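Local coordinates for drebrin (Homo sapiens, PDB 5Y1Z), which probably binds actin filaments in the developing brain, and is represented here by its actin-depolymerising-factor homology domain, at residues A17-V22 / E109-V114; E21-E26 / P80-I85; Y34-G39 / D94-A99. One frame throughout, in Å; residues are numbered along the deposited sequence.

Interaction 1. Residues A17-V22 / E109-V114; sequences AAYEEV and EFFQGV
Tyr-19 reaches out from its helix to the chain just past the end of another, meeting Phe-111 with its base and Gln-112 with its tip. Tyr-19 CB starts the contact, 3.6 Å from Phe-111 CD1. Tyr-19 CG and CD1 stay close to that same Phe-111 CD1, and Tyr-19 CD1 is also 3.8 Å from Phe-111 CB. The two side chains run past each other in opposite directions, ring planes oblique at 47°, while Phe-111 CA sits over one face of the tyrosine. Farther out, Tyr-19 CE1 lies between Phe-111 C and Gln-112 O; CZ nears the same oxygen, which lies in plane at the ring edge. Tyr-19 OH gives its hydrogen to Gln-112 O at 2.5 Å, tilted 21° from the carbonyl plane. The backbone leaves the helix through an inverse gamma turn centred on Phe-111, just before this carbonyl. The Gln-112 side chain, bent at chi2, turns back so that Gln-112 NE2 bonds Glu-109 O at 2.7 Å, fastening the turn to the helix end. A phenylalanine in place of Tyr-19 would probably leave the Gln-112 carbonyl without its hydroxyl donor. Helix 12-23 is thus tied to the exit of helix 104-110, and Tyr-19 and Phe-111 both pack on the sheet, against Phe-69 and Tyr-34.

Interaction 2. Residues E21-E26 / P80-I85; sequences EVIREE and PKYVLI
Ile-23 lays its CD1 methyl over one face of the Tyr-82 ring while Val-22 comes up to the ring edge, so one aromatic side chain takes two neighbours from the last turn of a helix. The isoleucine methyl is nearest the hydroxyl half of the ring: Ile-23 CD1 lies 3.4 Å from Tyr-82 CE1 and 3.8 Å from the ring centroid, 30° off the normal, a CH-pi contact. Two torsions bring it there. With chi1 at -58°, CG1 stands beside the backbone N, and chi2 at -55° folds CD1 instead of extending it; the side chain then crosses the tyrosine at about a right angle. Ile-23 CG2, the other branch, runs to 3.9 Å from Tyr-82 OH. Val-22 CG1 is more distant at 4.2 Å from Tyr-82 CE1, near the ring plane. The contact across the segments is apolar, with no hydrogen bond between them. Tyr-82 stands at the start of strand 81-88, whose neighbours in the sheet are strands 65-72 and 116-120, and its N is held by Asp-115 OD2. Phe-69 of strand 65-72 meets the Tyr-82 ring with planes nearly parallel and also touches Val-22, so the end of helix 12-23 is seated against this part of the sheet.

Interaction 3. Residues Y34-G39 / D94-A99; sequences YTYEDG and DARKCA. With SO4 (sulfate ion), chain E.
A cation-pi contact joins Tyr-36, at the end of strand 31-36, to Arg-96 in the first turn of helix 94-101, toward the periphery of the domain. The guanidinium comes in end-on: Arg-96 NH2 points down onto one face of the ring, 3.2 Å from Tyr-36 CG and 3.3 Å from Tyr-36 CD2, and so sits off-centre on the side nearer CB. Arg-96 CZ stands 4.5 Å from the Tyr-36 ring centroid and only 8° off the normal, but the guanidinium plane is turned 72° from the ring, so an edge and not the flat of the group meets the aromatic face. Arg-96 leaves its helix with CG anti to the backbone N and bends at chi2 (86°), which carries the charge across to the strand. A salt bridge from Arg-96 NH1 to Asp-41 gives the cation a second partner, and the far end of the tyrosine is hydrogen-bonded to Tyr-67 and His-103. At the helix start, Asp-94 N donates to O2 of a sulfate, 2.9 Å away, probably from the crystallisation liquor. The arrangement belongs to the cofilin-type actin-binding fold (ADF homology), in which this helix follows strand 81-88 and here reaches strand 31-36 of the mixed sheet through Arg-96.

Interaction 1 is the buried one of the three; interactions 2 and 3 are partly buried and lie on opposite sides of the chain's centre, about 24 Å apart between centres. Interactions 1 and 2 share helix 12-23, anchoring it first to the loop after helix 104-110 and then to strand 81-88, and they touch where Gly-113 and Val-114 pack on Tyr-82 and Leu-84. Interaction 3 uses different elements, but Tyr-34 of its strand packs against Tyr-19 and Phe-111 of interaction 1. A tyrosine carries each contact, in different ways: through ring packing and its hydroxyl in the interior, a ring face and edge packed by methyl groups in interaction 2, with no hydrogen bond across, and a face meeting a cation in interaction 3.

Interaction 1. Residues A17-V22 / E109-V114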
ATOM      1  N   ALA A  17     -18.938  -3.027  10.999  1.00 48.26           N
ATOM      2  CA  ALA A  17     -20.073  -3.469  11.802  1.00 48.29           C
ATOM      3  C   ALA A  17     -20.036  -4.977  12.017  1.00 47.95           C
ATOM      4  O   ALA A  17     -20.330  -5.466  13.120  1.00 50.92           O
ATOM      5  CB  ALA A  17     -21.374  -3.035  11.136  1.00 46.03           C
ATOM      6  N   ALA A  18     -19.693  -5.734  10.972  1.00 46.02           N
ATOM      7  CA  ALA A  18     -19.537  -7.174  11.144  1.00 43.82           C
ATOM      8  C   ALA A  18     -18.398  -7.484  12.098  1.00 46.48           C
ATOM      9  O   ALA A  18     -18.535  -8.320  13.004  1.00 46.13           O
ATOM     10  CB  ALA A  18     -19.286  -7.831   9.798  1.00 42.61           C
ATOM     11  N   TYR A  19     -17.262  -6.804  11.914  1.00 46.69           N
ATOM     12  CA  TYR A  19     -16.107  -7.066  12.762  1.00 43.96           C
ATOM     13  C   TYR A  19     -16.395  -6.719  14.219  1.00 45.28           C
ATOM     14  O   TYR A  19     -16.013  -7.460  15.141  1.00 43.94           O
ATOM     15  CB  TYR A  19     -14.927  -6.269  12.217  1.00 45.73           C
ATOM     16  CG  TYR A  19     -13.806  -5.987  13.177  1.00 46.38           C
ATOM     17  CD1 TYR A  19     -12.830  -6.939  13.434  1.00 46.67           C
ATOM     18  CD2 TYR A  19     -13.702  -4.752  13.787  1.00 47.14           C
ATOM     19  CE1 TYR A  19     -11.790  -6.667  14.297  1.00 52.47           C
ATOM     20  CE2 TYR A  19     -12.666  -4.461  14.635  1.00 52.27           C
ATOM     21  CZ  TYR A  19     -11.708  -5.417  14.892  1.00 55.42           C
ATOM     22  OH  TYR A  19     -10.674  -5.113  15.752  1.00 58.65           O
ATOM     23  N   GLU A  20     -17.079  -5.600  14.446  1.00 46.20           N
ATOM     24  CA  GLU A  20     -17.452  -5.214  15.799  1.00 47.10           C
ATOM     25  C   GLU A  20     -18.379  -6.254  16.416  1.00 46.98           C
ATOM     26  O   GLU A  20     -18.249  -6.578  17.601  1.00 47.69           O
ATOM     27  CB  GLU A  20     -18.081  -3.821  15.785  1.00 50.00           C
ATOM     28  CG  GLU A  20     -18.611  -3.356  17.121  1.00 64.28           C
ATOM     29  CD  GLU A  20     -18.903  -1.865  17.138  1.00 79.43           C
ATOM     30  OE1 GLU A  20     -19.790  -1.414  16.368  1.00 84.11           O
ATOM     31  OE2 GLU A  20     -18.253  -1.137  17.925  1.00 85.17           O
ATOM     32  N   GLU A  21     -19.318  -6.797  15.623  1.00 51.79           N
ATOM     33  CA  GLU A  21     -20.161  -7.887  16.119  1.00 55.52           C
ATOM     34  C   GLU A  21     -19.326  -9.085  16.543  1.00 53.85           C
ATOM     35  O   GLU A  21     -19.613  -9.725  17.562  1.00 53.72           O
ATOM     36  CB  GLU A  21     -21.158  -8.320  15.051  1.00 63.82           C
ATOM     37  CG  GLU A  21     -22.519  -7.724  15.202  1.00 76.73           C
ATOM     38  CD  GLU A  21     -23.430  -8.588  16.058  1.00 90.28           C
ATOM     39  OE1 GLU A  21     -23.651  -9.773  15.690  1.00 91.76           O
ATOM     40  OE2 GLU A  21     -23.934  -8.080  17.096  1.00 96.97           O
ATOM     41  N   VAL A  22     -18.275  -9.401  15.781  1.00 54.06           N
ATOM     42  CA  VAL A  22     -17.439 -10.539  16.155  1.00 54.57           C
ATOM     43  C   VAL A  22     -16.647 -10.252  17.431  1.00 58.17           C
ATOM     44  O   VAL A  22     -16.459 -11.145  18.265  1.00 59.47           O
ATOM     45  CB  VAL A  22     -16.511 -10.919  14.988  1.00 49.98           C
ATOM     46  CG1 VAL A  22     -15.456 -11.893  15.458  1.00 49.51           C
ATOM     47  CG2 VAL A  22     -17.310 -11.507  13.839  1.00 46.22           C
ATOM     48  N   GLU A 109      -4.403  -5.594   9.230  1.00 53.87           N
ATOM     49  CA  GLU A 109      -4.247  -4.322   9.905  1.00 58.29           C
ATOM     50  C   GLU A 109      -5.583  -3.620  10.027  1.00 58.79           C
ATOM     51  O   GLU A 109      -5.818  -2.892  11.000  1.00 57.17           O
ATOM     52  CB  GLU A 109      -3.257  -3.452   9.131  1.00 60.01           C
ATOM     53  CG  GLU A 109      -2.812  -2.237   9.861  1.00 66.47           C
ATOM     54  CD  GLU A 109      -2.071  -2.581  11.125  1.00 72.91           C
ATOM     55  OE1 GLU A 109      -1.560  -3.717  11.215  1.00 72.39           O
ATOM     56  OE2 GLU A 109      -1.984  -1.715  12.024  1.00 78.97           O
ATOM     57  N   PHE A 110      -6.481  -3.863   9.067  1.00 57.63           N
ATOM     58  CA  PHE A 110      -7.782  -3.217   9.112  1.00 53.60           C
ATOM     59  C   PHE A 110      -8.631  -3.783  10.240  1.00 55.78           C
ATOM     60  O   PHE A 110      -9.226  -3.026  11.020  1.00 59.55           O
ATOM     61  CB  PHE A 110      -8.474  -3.344   7.754  1.00 44.70           C
ATOM     62  CG  PHE A 110      -9.796  -2.633   7.683  1.00 47.23           C
ATOM     63  CD1 PHE A 110      -9.849  -1.267   7.385  1.00 47.54           C
ATOM     64  CD2 PHE A 110     -10.986  -3.323   7.859  1.00 47.65           C
ATOM     65  CE1 PHE A 110     -11.051  -0.589   7.318  1.00 47.33           C
ATOM     66  CE2 PHE A 110     -12.200  -2.646   7.781  1.00 49.50           C
ATOM     67  CZ  PHE A 110     -12.219  -1.273   7.505  1.00 49.14           C
ATOM     68  N   PHE A 111      -8.658  -5.112  10.375  1.00 51.87           N
ATOM     69  CA  PHE A 111      -9.447  -5.763  11.419  1.00 53.61           C
ATOM     70  C   PHE A 111      -8.596  -6.027  12.656  1.00 56.03           C
ATOM     71  O   PHE A 111      -8.267  -7.170  12.982  1.00 56.88           O
ATOM     72  CB  PHE A 111     -10.068  -7.048  10.890  1.00 51.44           C
ATOM     73  CG  PHE A 111     -10.970  -6.841   9.711  1.00 49.69           C
ATOM     74  CD1 PHE A 111     -12.208  -6.222   9.877  1.00 50.16           C
ATOM     75  CD2 PHE A 111     -10.630  -7.326   8.462  1.00 48.93           C
ATOM     76  CE1 PHE A 111     -13.068  -6.045   8.810  1.00 49.14           C
ATOM     77  CE2 PHE A 111     -11.485  -7.148   7.381  1.00 49.86           C
ATOM     78  CZ  PHE A 111     -12.712  -6.506   7.563  1.00 49.57           C
ATOM     79  N   GLN A 112      -8.294  -4.941  13.384  1.00 57.09           N
ATOM     80  CA  GLN A 112      -7.285  -4.957  14.442  1.00 61.87           C
ATOM     81  C   GLN A 112      -7.461  -6.145  15.377  1.00 66.36           C
ATOM     82  O   GLN A 112      -8.585  -6.549  15.699  1.00 66.93           O
ATOM     83  CB  GLN A 112      -7.353  -3.677  15.266  1.00 63.43           C
ATOM     84  CG  GLN A 112      -6.884  -2.463  14.539  1.00 65.19           C
ATOM     85  CD  GLN A 112      -5.379  -2.326  14.547  1.00 65.85           C
ATOM     86  OE1 GLN A 112      -4.786  -1.960  15.557  1.00 69.06           O
ATOM     87  NE2 GLN A 112      -4.751  -2.616  13.412  1.00 63.29           N
ATOM     88  N   GLY A 113      -6.342  -6.733  15.778  1.00 65.83           N
ATOM     89  CA  GLY A 113      -6.374  -7.794  16.755  1.00 64.10           C
ATOM     90  C   GLY A 113      -6.312  -9.198  16.199  1.00 59.18           C
ATOM     91  O   GLY A 113      -6.680 -10.138  16.911  1.00 58.88           O
ATOM     92  N   VAL A 114      -5.877  -9.373  14.953  1.00 55.21           N
ATOM     93  CA  VAL A 114      -5.721 -10.716  14.419  1.00 54.81           C
ATOM     94  C   VAL A 114      -4.630 -11.431  15.195  1.00 55.40           C
ATOM     95  O   VAL A 114      -3.498 -10.945  15.312  1.00 55.64           O
ATOM     96  CB  VAL A 114      -5.391 -10.663  12.922  1.00 55.51           C
ATOM     97  CG1 VAL A 114      -4.924 -12.007  12.443  1.00 52.29           C
ATOM     98  CG2 VAL A 114      -6.609 -10.225  12.143  1.00 54.75           C
TER

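Interaction 2. Residues E21-E26 / P80-I85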
ATOM      1  N   GLU A  21     -19.318  -6.797  15.623  1.00 51.79           N
ATOM      2  CA  GLU A  21     -20.161  -7.887  16.119  1.00 55.52           C
ATOM      3  C   GLU A  21     -19.326  -9.085  16.543  1.00 53.85           C
ATOM      4  O   GLU A  21     -19.613  -9.725  17.562  1.00 53.72           O
ATOM      5  CB  GLU A  21     -21.158  -8.320  15.051  1.00 63.82           C
ATOM      6  CG  GLU A  21     -22.519  -7.724  15.202  1.00 76.73           C
ATOM      7  CD  GLU A  21     -23.430  -8.588  16.058  1.00 90.28           C
ATOM      8  OE1 GLU A  21     -23.651  -9.773  15.690  1.00 91.76           O
ATOM      9  OE2 GLU A  21     -23.934  -8.080  17.096  1.00 96.97           O
ATOM     10  N   VAL A  22     -18.275  -9.401  15.781  1.00 54.06           N
ATOM     11  CA  VAL A  22     -17.439 -10.539  16.155  1.00 54.57           C
ATOM     12  C   VAL A  22     -16.647 -10.252  17.431  1.00 58.17           C
ATOM     13  O   VAL A  22     -16.459 -11.145  18.265  1.00 59.47           O
ATOM     14  CB  VAL A  22     -16.511 -10.919  14.988  1.00 49.98           C
ATOM     15  CG1 VAL A  22     -15.456 -11.893  15.458  1.00 49.51           C
ATOM     16  CG2 VAL A  22     -17.310 -11.507  13.839  1.00 46.22           C
ATOM     17  N   ILE A  23     -16.206  -9.008  17.631  1.00 61.35           N
ATOM     18  CA  ILE A  23     -15.395  -8.694  18.808  1.00 62.60           C
ATOM     19  C   ILE A  23     -16.247  -8.684  20.074  1.00 64.18           C
ATOM     20  O   ILE A  23     -15.780  -9.059  21.154  1.00 64.70           O
ATOM     21  CB  ILE A  23     -14.670  -7.346  18.624  1.00 66.71           C
ATOM     22  CG1 ILE A  23     -13.779  -7.356  17.391  1.00 65.33           C
ATOM     23  CG2 ILE A  23     -13.816  -7.051  19.821  1.00 72.94           C
ATOM     24  CD1 ILE A  23     -12.789  -8.485  17.375  1.00 64.28           C
ATOM     25  N   ARG A  24     -17.492  -8.222  19.974  1.00 65.52           N
ATOM     26  CA  ARG A  24     -18.333  -8.088  21.161  1.00 70.67           C
ATOM     27  C   ARG A  24     -18.608  -9.440  21.813  1.00 72.67           C
ATOM     28  O   ARG A  24     -19.032 -10.398  21.156  1.00 71.07           O
ATOM     29  CB  ARG A  24     -19.651  -7.390  20.804  1.00 68.37           C
ATOM     30  N   GLU A  25     -18.383  -9.510  23.124  1.00 80.44           N
ATOM     31  CA  GLU A  25     -18.666 -10.739  23.855  1.00 86.49           C
ATOM     32  C   GLU A  25     -20.162 -11.033  23.896  1.00 90.66           C
ATOM     33  O   GLU A  25     -20.557 -12.203  23.877  1.00 89.43           O
ATOM     34  CB  GLU A  25     -18.109 -10.651  25.277  1.00 93.01           C
ATOM     35  N   GLU A  26     -21.003  -9.994  23.960  1.00 94.58           N
ATOM     36  CA  GLU A  26     -22.442 -10.208  24.092  1.00 97.10           C
ATOM     37  C   GLU A  26     -23.093 -10.685  22.791  1.00 93.96           C
ATOM     38  O   GLU A  26     -24.103 -11.395  22.835  1.00 96.23           O
ATOM     39  CB  GLU A  26     -23.117  -8.927  24.584  1.00101.07           C
ATOM     40  N   PRO A  80     -11.071 -14.513  24.230  1.00 79.65           N
ATOM     41  CA  PRO A  80     -11.022 -15.071  22.867  1.00 72.66           C
ATOM     42  C   PRO A  80      -9.826 -14.605  22.049  1.00 64.33           C
ATOM     43  O   PRO A  80      -9.356 -13.474  22.174  1.00 65.25           O
ATOM     44  CB  PRO A  80     -12.318 -14.551  22.229  1.00 72.84           C
ATOM     45  CG  PRO A  80     -12.599 -13.264  22.969  1.00 75.61           C
ATOM     46  CD  PRO A  80     -12.129 -13.499  24.389  1.00 78.84           C
ATOM     47  N   LYS A  81      -9.349 -15.492  21.180  1.00 59.69           N
ATOM     48  CA  LYS A  81      -8.320 -15.147  20.204  1.00 62.46           C
ATOM     49  C   LYS A  81      -8.921 -15.074  18.803  1.00 59.97           C
ATOM     50  O   LYS A  81     -10.015 -15.587  18.546  1.00 60.89           O
ATOM     51  CB  LYS A  81      -7.160 -16.146  20.243  1.00 68.51           C
ATOM     52  CG  LYS A  81      -6.904 -16.713  21.625  1.00 75.75           C
ATOM     53  CD  LYS A  81      -5.454 -17.133  21.811  1.00 81.31           C
ATOM     54  CE  LYS A  81      -4.581 -16.003  22.320  1.00 84.34           C
ATOM     55  NZ  LYS A  81      -3.171 -16.216  21.887  1.00 86.90           N
ATOM     56  N   TYR A  82      -8.209 -14.418  17.885  1.00 56.20           N
ATOM     57  CA  TYR A  82      -8.791 -14.076  16.589  1.00 50.22           C
ATOM     58  C   TYR A  82      -7.981 -14.659  15.437  1.00 48.42           C
ATOM     59  O   TYR A  82      -6.753 -14.491  15.357  1.00 49.60           O
ATOM     60  CB  TYR A  82      -8.953 -12.572  16.457  1.00 46.91           C
ATOM     61  CG  TYR A  82      -9.967 -12.070  17.457  1.00 50.22           C
ATOM     62  CD1 TYR A  82     -11.321 -12.223  17.229  1.00 49.71           C
ATOM     63  CD2 TYR A  82      -9.567 -11.485  18.658  1.00 51.27           C
ATOM     64  CE1 TYR A  82     -12.252 -11.776  18.149  1.00 50.75           C
ATOM     65  CE2 TYR A  82     -10.493 -11.038  19.589  1.00 52.54           C
ATOM     66  CZ  TYR A  82     -11.835 -11.187  19.331  1.00 54.78           C
ATOM     67  OH  TYR A  82     -12.776 -10.751  20.247  1.00 58.97           O
ATOM     68  N   VAL A  83      -8.685 -15.380  14.573  1.00 47.79           N
ATOM     69  CA  VAL A  83      -8.103 -16.050  13.422  1.00 49.61           C
ATOM     70  C   VAL A  83      -8.550 -15.308  12.177  1.00 50.43           C
ATOM     71  O   VAL A  83      -9.737 -14.978  12.036  1.00 51.93           O
ATOM     72  CB  VAL A  83      -8.546 -17.521  13.349  1.00 50.32           C
ATOM     73  CG1 VAL A  83      -7.917 -18.198  12.133  1.00 48.89           C
ATOM     74  CG2 VAL A  83      -8.204 -18.232  14.635  1.00 53.77           C
ATOM     75  N   LEU A  84      -7.612 -15.048  11.280  1.00 47.69           N
ATOM     76  CA  LEU A  84      -7.939 -14.578   9.945  1.00 47.56           C
ATOM     77  C   LEU A  84      -7.592 -15.696   8.972  1.00 49.94           C
ATOM     78  O   LEU A  84      -6.429 -16.095   8.864  1.00 55.22           O
ATOM     79  CB  LEU A  84      -7.181 -13.294   9.607  1.00 47.55           C
ATOM     80  CG  LEU A  84      -7.431 -12.738   8.205  1.00 45.59           C
ATOM     81  CD1 LEU A  84      -8.845 -12.213   8.176  1.00 45.54           C
ATOM     82  CD2 LEU A  84      -6.447 -11.656   7.866  1.00 46.07           C
ATOM     83  N   ILE A  85      -8.589 -16.189   8.257  1.00 51.42           N
ATOM     84  CA  ILE A  85      -8.393 -17.203   7.232  1.00 48.32           C
ATOM     85  C   ILE A  85      -8.178 -16.492   5.907  1.00 47.55           C
ATOM     86  O   ILE A  85      -9.054 -15.757   5.436  1.00 46.60           O
ATOM     87  CB  ILE A  85      -9.591 -18.149   7.152  1.00 46.42           C
ATOM     88  CG1 ILE A  85      -9.648 -18.973   8.432  1.00 48.21           C
ATOM     89  CG2 ILE A  85      -9.411 -19.072   5.960  1.00 46.84           C
ATOM     90  CD1 ILE A  85     -10.987 -19.510   8.728  1.00 47.55           C
TER

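Interaction 3. Residues Y34-G39 / D94-A99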
ATOM      1  N   TYR A  34     -15.457 -11.811   4.429  1.00 38.32           N
ATOM      2  CA  TYR A  34     -15.316 -10.737   3.445  1.00 41.54           C
ATOM      3  C   TYR A  34     -14.694 -11.233   2.141  1.00 43.89           C
ATOM      4  O   TYR A  34     -14.037 -12.275   2.096  1.00 45.25           O
ATOM      5  CB  TYR A  34     -14.452  -9.586   3.990  1.00 41.25           C
ATOM      6  CG  TYR A  34     -14.798  -9.131   5.388  1.00 42.17           C
ATOM      7  CD1 TYR A  34     -15.760  -8.143   5.581  1.00 42.81           C
ATOM      8  CD2 TYR A  34     -14.167  -9.664   6.511  1.00 40.83           C
ATOM      9  CE1 TYR A  34     -16.095  -7.697   6.830  1.00 42.60           C
ATOM     10  CE2 TYR A  34     -14.505  -9.215   7.790  1.00 41.23           C
ATOM     11  CZ  TYR A  34     -15.474  -8.226   7.930  1.00 42.29           C
ATOM     12  OH  TYR A  34     -15.855  -7.742   9.159  1.00 43.47           O
ATOM     13  N   THR A  35     -14.925 -10.484   1.066  1.00 43.04           N
ATOM     14  CA  THR A  35     -14.434 -10.863  -0.257  1.00 44.32           C
ATOM     15  C   THR A  35     -14.383  -9.613  -1.127  1.00 45.47           C
ATOM     16  O   THR A  35     -14.875  -8.546  -0.744  1.00 45.42           O
ATOM     17  CB  THR A  35     -15.298 -11.955  -0.905  1.00 44.25           C
ATOM     18  OG1 THR A  35     -14.659 -12.426  -2.102  1.00 42.89           O
ATOM     19  CG2 THR A  35     -16.688 -11.421  -1.242  1.00 41.89           C
ATOM     20  N   TYR A  36     -13.818  -9.755  -2.322  1.00 44.17           N
ATOM     21  CA  TYR A  36     -13.762  -8.605  -3.214  1.00 47.34           C
ATOM     22  C   TYR A  36     -15.042  -8.454  -4.027  1.00 49.32           C
ATOM     23  O   TYR A  36     -15.699  -9.436  -4.385  1.00 47.39           O
ATOM     24  CB  TYR A  36     -12.559  -8.703  -4.157  1.00 44.94           C
ATOM     25  CG  TYR A  36     -11.231  -8.805  -3.442  1.00 42.56           C
ATOM     26  CD1 TYR A  36     -10.726 -10.024  -3.034  1.00 35.46           C
ATOM     27  CD2 TYR A  36     -10.481  -7.663  -3.162  1.00 46.75           C
ATOM     28  CE1 TYR A  36      -9.525 -10.111  -2.365  1.00 33.48           C
ATOM     29  CE2 TYR A  36      -9.262  -7.752  -2.495  1.00 42.47           C
ATOM     30  CZ  TYR A  36      -8.805  -8.975  -2.097  1.00 37.93           C
ATOM     31  OH  TYR A  36      -7.598  -9.037  -1.448  1.00 42.02           O
ATOM     32  N   GLU A  37     -15.386  -7.201  -4.320  1.00 57.13           N
ATOM     33  CA  GLU A  37     -16.441  -6.940  -5.284  1.00 63.98           C
ATOM     34  C   GLU A  37     -15.923  -7.190  -6.690  1.00 67.37           C
ATOM     35  O   GLU A  37     -14.741  -6.996  -6.978  1.00 71.17           O
ATOM     36  CB  GLU A  37     -16.962  -5.517  -5.163  1.00 75.21           C
ATOM     37  CG  GLU A  37     -18.444  -5.431  -5.445  1.00 87.93           C
ATOM     38  CD  GLU A  37     -19.149  -4.422  -4.570  1.00 96.66           C
ATOM     39  OE1 GLU A  37     -18.592  -3.317  -4.380  1.00 99.50           O
ATOM     40  OE2 GLU A  37     -20.273  -4.724  -4.101  1.00100.01           O
ATOM     41  N   ASP A  38     -16.817  -7.648  -7.562  1.00 71.42           N
ATOM     42  CA  ASP A  38     -16.411  -8.113  -8.882  1.00 74.84           C
ATOM     43  C   ASP A  38     -15.696  -7.011  -9.650  1.00 74.26           C
ATOM     44  O   ASP A  38     -16.125  -5.853  -9.653  1.00 75.41           O
ATOM     45  CB  ASP A  38     -17.623  -8.595  -9.667  1.00 81.73           C
ATOM     46  CG  ASP A  38     -18.525  -9.503  -8.847  1.00 86.57           C
ATOM     47  OD1 ASP A  38     -18.030 -10.230  -7.939  1.00 85.30           O
ATOM     48  OD2 ASP A  38     -19.748  -9.467  -9.111  1.00 90.76           O
ATOM     49  N   GLY A  39     -14.601  -7.385 -10.304  1.00 73.51           N
ATOM     50  CA  GLY A  39     -13.815  -6.428 -11.062  1.00 75.08           C
ATOM     51  C   GLY A  39     -13.326  -5.246 -10.253  1.00 74.47           C
ATOM     52  O   GLY A  39     -13.304  -4.118 -10.760  1.00 78.10           O
ATOM     53  N   ASP A  94      -3.712 -17.807 -10.860  1.00 59.12           N
ATOM     54  CA  ASP A  94      -2.466 -17.655 -10.116  1.00 58.91           C
ATOM     55  C   ASP A  94      -2.066 -16.193 -10.003  1.00 58.49           C
ATOM     56  O   ASP A  94      -1.586 -15.755  -8.948  1.00 60.41           O
ATOM     57  CB  ASP A  94      -1.352 -18.455 -10.780  1.00 68.12           C
ATOM     58  CG  ASP A  94      -1.489 -19.947 -10.552  1.00 76.35           C
ATOM     59  OD1 ASP A  94      -2.304 -20.366  -9.690  1.00 72.91           O
ATOM     60  OD2 ASP A  94      -0.787 -20.705 -11.265  1.00 83.99           O
ATOM     61  N   ALA A  95      -2.264 -15.421 -11.075  1.00 56.17           N
ATOM     62  CA  ALA A  95      -1.921 -14.006 -11.032  1.00 57.95           C
ATOM     63  C   ALA A  95      -2.734 -13.276  -9.976  1.00 56.00           C
ATOM     64  O   ALA A  95      -2.211 -12.404  -9.265  1.00 53.84           O
ATOM     65  CB  ALA A  95      -2.148 -13.367 -12.399  1.00 60.36           C
ATOM     66  N   ARG A  96      -4.004 -13.649  -9.817  1.00 55.27           N
ATOM     67  CA  ARG A  96      -4.797 -12.943  -8.823  1.00 53.69           C
ATOM     68  C   ARG A  96      -4.463 -13.436  -7.429  1.00 55.62           C
ATOM     69  O   ARG A  96      -4.518 -12.660  -6.468  1.00 59.40           O
ATOM     70  CB  ARG A  96      -6.297 -13.085  -9.098  1.00 50.47           C
ATOM     71  CG  ARG A  96      -7.186 -12.491  -7.997  1.00 51.15           C
ATOM     72  CD  ARG A  96      -7.419 -10.980  -8.212  1.00 56.34           C
ATOM     73  NE  ARG A  96      -8.367 -10.404  -7.255  1.00 57.18           N
ATOM     74  CZ  ARG A  96      -8.439  -9.113  -6.940  1.00 57.83           C
ATOM     75  NH1 ARG A  96      -7.629  -8.249  -7.521  1.00 60.97           N
ATOM     76  NH2 ARG A  96      -9.337  -8.683  -6.065  1.00 55.24           N
ATOM     77  N   LYS A  97      -4.081 -14.703  -7.298  1.00 54.14           N
ATOM     78  CA  LYS A  97      -3.565 -15.138  -6.010  1.00 56.21           C
ATOM     79  C   LYS A  97      -2.357 -14.302  -5.644  1.00 55.99           C
ATOM     80  O   LYS A  97      -2.207 -13.855  -4.498  1.00 52.26           O
ATOM     81  CB  LYS A  97      -3.208 -16.624  -6.039  1.00 58.06           C
ATOM     82  CG  LYS A  97      -2.394 -17.049  -4.829  1.00 59.79           C
ATOM     83  CD  LYS A  97      -2.491 -18.531  -4.567  1.00 63.29           C
ATOM     84  CE  LYS A  97      -1.922 -18.856  -3.197  1.00 66.17           C
ATOM     85  NZ  LYS A  97      -1.837 -20.331  -2.955  1.00 69.72           N
ATOM     86  N   CYS A  98      -1.520 -14.026  -6.634  1.00 55.61           N
ATOM     87  CA  CYS A  98      -0.290 -13.307  -6.367  1.00 55.89           C
ATOM     88  C   CYS A  98      -0.585 -11.873  -5.951  1.00 55.84           C
ATOM     89  O   CYS A  98      -0.027 -11.379  -4.962  1.00 55.66           O
ATOM     90  CB  CYS A  98       0.595 -13.365  -7.610  1.00 57.73           C
ATOM     91  SG  CYS A  98       2.251 -12.856  -7.345  1.00 59.66           S
ATOM     92  N   ALA A  99      -1.494 -11.201  -6.680  1.00 53.42           N
ATOM     93  CA  ALA A  99      -1.834  -9.817  -6.358  1.00 49.25           C
ATOM     94  C   ALA A  99      -2.501  -9.725  -5.000  1.00 50.65           C
ATOM     95  O   ALA A  99      -2.156  -8.854  -4.188  1.00 52.08           O
ATOM     96  CB  ALA A  99      -2.737  -9.219  -7.427  1.00 45.77           C
TER
HETATM   97  S   SO4 E 201      -4.241 -20.209 -13.888  1.00139.21           S
HETATM   98  O1  SO4 E 201      -3.144 -19.923 -14.800  1.00138.89           O
HETATM   99  O2  SO4 E 201      -3.745 -20.220 -12.515  1.00139.37           O
HETATM  100  O3  SO4 E 201      -4.803 -21.519 -14.204  1.00140.75           O
HETATM  101  O4  SO4 E 201      -5.276 -19.192 -14.037  1.00138.48           O